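Local coordinates for protein carbonic anhydrase (Sordaria macrospora, PDB 4O1K) that catalyses the reversible hydration of carbon dioxide to bicarbonate as a tetrameric, zinc-dependent beta-class carbonic anhydrase, at residues P49-I54 and P71-V76. Numbering follows the deposited sequence.
Sequences PEYLWI and PGDAFV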
loop_
_atom_site.group_PDB
_atom_site.type_symbol
_atom_site.label_atom_id
_atom_site.label_comp_id
_atom_site.label_asym_id
_atom_site.label_seq_id
_atom_site.Cartn_x
_atom_site.Cartn_y
_atom_site.Cartn_z
ATOM N N PRO A 49 17.731 10.206 -16.791
ATOM C CA PRO A 49 18.630 10.193 -15.633
ATOM C C PRO A 49 19.521 8.961 -15.639
ATOM O O PRO A 49 19.100 7.886 -16.084
ATOM C CB PRO A 49 17.656 10.113 -14.451
ATOM C CG PRO A 49 16.433 9.466 -15.021
ATOM C CD PRO A 49 16.319 10.080 -16.390
ATOM N N GLU A 50 20.745 9.123 -15.151
ATOM C CA GLU A 50 21.661 8.008 -14.978
ATOM C C GLU A 50 21.453 7.355 -13.617
ATOM O O GLU A 50 21.873 6.213 -13.406
ATOM C CB GLU A 50 23.104 8.506 -15.063
ATOM C CG GLU A 50 23.484 9.085 -16.408
ATOM C CD GLU A 50 24.226 8.087 -17.274
ATOM O OE1 GLU A 50 25.398 7.775 -16.956
ATOM O OE2 GLU A 50 23.635 7.614 -18.270
ATOM N N TYR A 51 20.813 8.085 -12.703
ATOM C CA TYR A 51 20.623 7.634 -11.310
ATOM C C TYR A 51 19.174 7.606 -10.908
ATOM O O TYR A 51 18.421 8.523 -11.259
ATOM C CB TYR A 51 21.273 8.636 -10.346
ATOM C CG TYR A 51 22.788 8.611 -10.299
ATOM C CD1 TYR A 51 23.451 7.928 -9.285
ATOM C CD2 TYR A 51 23.549 9.298 -11.238
ATOM C CE1 TYR A 51 24.824 7.906 -9.228
ATOM C CE2 TYR A 51 24.919 9.287 -11.176
ATOM C CZ TYR A 51 25.545 8.588 -10.170
ATOM O OH TYR A 51 26.916 8.573 -10.112
ATOM N N LEU A 52 18.811 6.581 -10.128
ATOM C CA LEU A 52 17.651 6.607 -9.241
ATOM C C LEU A 52 18.178 6.851 -7.819
ATOM O O LEU A 52 19.041 6.130 -7.338
ATOM C CB LEU A 52 16.900 5.269 -9.270
ATOM C CG LEU A 52 15.848 5.081 -8.173
ATOM C CD1 LEU A 52 14.753 6.158 -8.237
ATOM C CD2 LEU A 52 15.211 3.690 -8.226
ATOM N N TRP A 53 17.688 7.893 -7.168
ATOM C CA TRP A 53 18.146 8.254 -5.832
ATOM C C TRP A 53 16.983 8.046 -4.895
ATOM O O TRP A 53 15.921 8.650 -5.078
ATOM C CB TRP A 53 18.518 9.731 -5.821
ATOM C CG TRP A 53 19.067 10.228 -4.532
ATOM C CD1 TRP A 53 18.372 10.625 -3.419
ATOM C CD2 TRP A 53 20.453 10.425 -4.240
ATOM N NE1 TRP A 53 19.274 11.042 -2.434
ATOM C CE2 TRP A 53 20.548 10.915 -2.920
ATOM C CE3 TRP A 53 21.629 10.221 -4.972
ATOM C CZ2 TRP A 53 21.784 11.214 -2.323
ATOM C CZ3 TRP A 53 22.843 10.508 -4.373
ATOM C CH2 TRP A 53 22.910 11.003 -3.073
ATOM N N ILE A 54 17.176 7.219 -3.880
ATOM C CA ILE A 54 16.150 7.005 -2.853
ATOM C C ILE A 54 16.679 7.602 -1.560
ATOM O O ILE A 54 17.627 7.079 -0.961
ATOM C CB ILE A 54 15.861 5.500 -2.646
ATOM C CG1 ILE A 54 15.425 4.889 -3.984
ATOM C CG2 ILE A 54 14.746 5.307 -1.593
ATOM C CD1 ILE A 54 15.238 3.353 -3.949
ATOM N N PRO A 71 21.070 18.810 -13.275
ATOM C CA PRO A 71 19.609 18.656 -13.243
ATOM C C PRO A 71 19.143 17.655 -14.295
ATOM O O PRO A 71 19.552 17.725 -15.462
ATOM C CB PRO A 71 19.085 20.068 -13.568
ATOM C CG PRO A 71 20.281 20.836 -14.105
ATOM C CD PRO A 71 21.476 20.216 -13.439
ATOM N N GLY A 72 18.309 16.714 -13.876
ATOM C CA GLY A 72 17.825 15.693 -14.780
ATOM C C GLY A 72 18.682 14.445 -14.718
ATOM O O GLY A 72 18.329 13.421 -15.306
ATOM N N ASP A 73 19.806 14.517 -14.010
ATOM C CA ASP A 73 20.688 13.364 -13.921
ATOM C C ASP A 73 20.162 12.396 -12.895
ATOM O O ASP A 73 20.490 11.216 -12.944
ATOM C CB ASP A 73 22.087 13.777 -13.518
ATOM C CG ASP A 73 23.144 13.163 -14.401
ATOM O OD1 ASP A 73 22.998 11.968 -14.771
ATOM O OD2 ASP A 73 24.118 13.884 -14.711
ATOM N N ALA A 74 19.373 12.913 -11.956
ATOM C CA ALA A 74 18.818 12.077 -10.896
ATOM C C ALA A 74 17.306 12.079 -10.926
ATOM O O ALA A 74 16.629 13.118 -11.021
ATOM C CB ALA A 74 19.321 12.511 -9.521
ATOM N N PHE A 75 16.775 10.881 -10.862
ATOM C CA PHE A 75 15.364 10.669 -10.684
ATOM C C PHE A 75 15.254 10.423 -9.200
ATOM O O PHE A 75 15.941 9.548 -8.707
ATOM C CB PHE A 75 15.062 9.396 -11.422
ATOM C CG PHE A 75 13.641 9.157 -11.625
ATOM C CD1 PHE A 75 12.930 9.917 -12.531
ATOM C CD2 PHE A 75 13.002 8.148 -10.940
ATOM C CE1 PHE A 75 11.587 9.685 -12.727
ATOM C CE2 PHE A 75 11.665 7.916 -11.148
ATOM C CZ PHE A 75 10.954 8.685 -12.032
ATOM N N VAL A 76 14.399 11.158 -8.475
ATOM C CA VAL A 76 14.484 11.166 -7.013
ATOM C C VAL A 76 13.186 10.708 -6.324
ATOM O O VAL A 76 12.093 11.202 -6.635
ATOM C CB VAL A 76 14.835 12.598 -6.506
ATOM C CG1 VAL A 76 14.805 12.681 -4.983
ATOM C CG2 VAL A 76 16.204 13.013 -6.985
#
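Tyr-51, Leu-52 and Trp-53 pair in parallel register with Ala-74, Phe-75 and Val-76 through a ladder of backbone hydrogen bonds. Phe-75 bonds to Leu-52's two neighbours: its N donates to Tyr-51 O at 2.9 Å, almost straight at the hydrogen (174°), and its O accepts from Trp-53 N. At the entry to the ladder the O of Asp-73 takes two donors, Tyr-51 N at 3.2 Å and, by a weak bond bent to 127°, Glu-50 N. CA-H...O contacts fill in between, among them Leu-52 CA to Phe-75 O at 3.4 Å.

These are the first and second strands of a beta-alpha-beta unit whose helix is 63-67, adjacent in the mixed sheet at the heart of the beta-carbonic anhydrase fold. Strand 51-56 is flanked by 106-112 on its other side, and it runs on to Cys-56, a zinc ligand. Strand 74-79 is outermost within the chain, but Val-76 makes backbone hydrogen bonds to a second subunit, and Val-76 O is also hydrogen-bonded to OG of Ser-57 of that second subunit.

Apolar contacts divide between the two faces. On one, Leu-52 CD1 reaches the edge of the Phe-75 ring, 3.8 Å from CD2 and near the ring plane, while Pro-49 lies beside Phe-75 with CG 3.9 Å from CB; helix 89-100 packs against Leu-52 and Phe-75. On the other are Tyr-51, Ala-74, Trp-53 and Val-76. Trp-53 has CG anti to its N (chi1 -177°), which carries the indole away from strand 74-76 and leaves CB to meet Val-76 CG2 at 4.2 Å; helix 63-67 touches this tryptophan.

Among polar side chains, Glu-50 and Asp-73 run side by side, the aliphatic CG of Glu-50 lying 3.4 Å from Asp-73 OD1.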